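Putative esterase (PDB 5VOL) probably hydrolyses ferulic acid esters of arabinoxylan as a family 1 carbohydrate esterase, and binds calcium. Local coordinates at residues E55-W60 / T86-G91. Sequence-based numbering, arbitrary orientation.
With IPA (isopropyl alcohol), chain T.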
# COMPACT_ATOMS: atom_id res chain seq x y z
N GLU C 55 -25.33 -7.21 -13.40
CA GLU C 55 -24.94 -5.82 -13.65
C GLU C 55 -25.13 -5.42 -15.11
O GLU C 55 -25.33 -6.26 -15.98
CB GLU C 55 -23.47 -5.61 -13.23
CG GLU C 55 -23.25 -5.81 -11.73
CD GLU C 55 -21.79 -5.68 -11.29
OE1 GLU C 55 -20.87 -5.77 -12.14
OE2 GLU C 55 -21.58 -5.49 -10.08
N THR C 56 -25.08 -4.12 -15.37
CA THR C 56 -25.06 -3.61 -16.74
C THR C 56 -23.86 -2.67 -16.94
O THR C 56 -23.07 -2.44 -16.02
CB THR C 56 -26.39 -2.90 -17.08
OG1 THR C 56 -26.63 -1.83 -16.17
CG2 THR C 56 -27.56 -3.89 -16.97
N ASN C 57 -23.75 -2.12 -18.15
CA ASN C 57 -22.54 -1.40 -18.59
C ASN C 57 -22.07 -0.22 -17.73
O ASN C 57 -20.87 0.04 -17.70
CB ASN C 57 -22.73 -0.92 -20.04
CG ASN C 57 -24.05 -0.21 -20.25
OD1 ASN C 57 -25.12 -0.83 -20.22
ND2 ASN C 57 -24.00 1.11 -20.44
N PRO C 58 -22.98 0.51 -17.06
CA PRO C 58 -22.52 1.73 -16.38
C PRO C 58 -21.83 1.53 -15.04
O PRO C 58 -21.37 2.51 -14.46
CB PRO C 58 -23.82 2.53 -16.15
CG PRO C 58 -24.90 1.80 -16.95
CD PRO C 58 -24.45 0.37 -16.99
N VAL C 59 -21.75 0.30 -14.54
CA VAL C 59 -21.33 0.09 -13.16
C VAL C 59 -19.84 0.44 -12.94
O VAL C 59 -19.48 0.98 -11.89
CB VAL C 59 -21.59 -1.37 -12.71
CG1 VAL C 59 -20.70 -2.35 -13.45
CG2 VAL C 59 -21.41 -1.50 -11.21
N TRP C 60 -18.97 0.16 -13.91
CA TRP C 60 -17.55 0.46 -13.77
C TRP C 60 -17.31 1.97 -13.64
O TRP C 60 -16.44 2.40 -12.88
CB TRP C 60 -16.74 -0.14 -14.94
CG TRP C 60 -16.21 -1.51 -14.62
CD1 TRP C 60 -16.59 -2.69 -15.20
CD2 TRP C 60 -15.23 -1.85 -13.62
NE1 TRP C 60 -15.90 -3.74 -14.63
CE2 TRP C 60 -15.06 -3.25 -13.66
CE3 TRP C 60 -14.49 -1.10 -12.70
CZ2 TRP C 60 -14.17 -3.91 -12.81
CZ3 TRP C 60 -13.60 -1.76 -11.86
CH2 TRP C 60 -13.45 -3.15 -11.92
N THR C 86 -16.95 -0.72 -21.51
CA THR C 86 -17.73 -1.77 -20.89
C THR C 86 -19.02 -1.95 -21.70
O THR C 86 -19.85 -1.03 -21.73
CB THR C 86 -18.08 -1.41 -19.43
OG1 THR C 86 -16.88 -1.18 -18.68
CG2 THR C 86 -18.91 -2.55 -18.78
N PRO C 87 -19.17 -3.09 -22.38
CA PRO C 87 -20.43 -3.34 -23.11
C PRO C 87 -21.50 -3.89 -22.17
O PRO C 87 -21.14 -4.49 -21.14
CB PRO C 87 -20.03 -4.37 -24.16
CG PRO C 87 -18.92 -5.18 -23.49
CD PRO C 87 -18.21 -4.20 -22.53
N ASN C 88 -22.79 -3.73 -22.49
CA ASN C 88 -23.81 -4.38 -21.66
C ASN C 88 -23.87 -5.86 -21.98
O ASN C 88 -24.13 -6.24 -23.13
CB ASN C 88 -25.20 -3.75 -21.86
CG ASN C 88 -26.23 -4.30 -20.87
OD1 ASN C 88 -25.89 -4.75 -19.78
ND2 ASN C 88 -27.51 -4.27 -21.25
N ALA C 89 -23.64 -6.68 -20.97
CA ALA C 89 -23.72 -8.13 -21.12
C ALA C 89 -24.57 -8.71 -20.01
O ALA C 89 -24.43 -9.89 -19.66
CB ALA C 89 -22.33 -8.75 -21.09
N GLY C 90 -25.45 -7.90 -19.43
CA GLY C 90 -26.19 -8.35 -18.26
C GLY C 90 -27.57 -7.75 -18.05
O GLY C 90 -28.28 -7.46 -19.01
N GLY C 91 -27.92 -7.59 -16.78
CA GLY C 91 -29.26 -7.21 -16.36
C GLY C 91 -29.86 -8.29 -15.48
O GLY C 91 -29.19 -9.27 -15.15
C1 IPA T . -22.89 -10.16 -8.78
C2 IPA T . -22.38 -8.76 -8.43
C3 IPA T . -22.20 -8.56 -6.92
O2 IPA T . -21.15 -8.55 -9.12
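At the C-terminal ends of two neighbouring parallel strands of the alpha/beta-hydrolase sheet, the loop leaving strand 83-87 runs beside the type I turn T56-V59 that leads into helix 59-62. N88 OD1 accepts the backbone N of G90 at 3.2 Å, with an N-H...O angle of 158°, which defines an Asx turn; the donor stands above the carbonyl plane. With CG anti to the backbone N (chi1 -173°), the N88 side chain lies alongside that of T56, both pointing the same way, and T56 CB lies 3.3 Å from N88 OD1. N57 crosses the same side chain nearer its base: N57 OD1 lies 3.3 Å from N88 CB, the two amide planes are turned 57° apart, and N57 ND2 hydrogen-bonds T29 OG1. Cutting N88 back to an alanine removes the amide, which would probably leave the G90 N-H without its side-chain acceptor and open a gap beside T56 CB. Further along, G90 CA makes a CA-H...O contact with E55 O at 3.2 Å; a CB on G90 would collide with that oxygen. Toward the strand, T86 CG2 rests 3.4 Å from N57 O. T86 OG1, hydrogen-bonded to L49 O, approaches W60 CD1 obliquely at 3.8 Å, and W60 NE1 hydrogen-bonds L50 O. E55 OE1 accepts from G52 N and OE2 from W254 NE1, with a weak bond from isopropanol O2 to OE2. This side chain lies near, without touching, a probable Ser-His-Asp triad; loops meeting beyond strands 46-50 and 83-87 fit the alpha/beta-hydrolase fold.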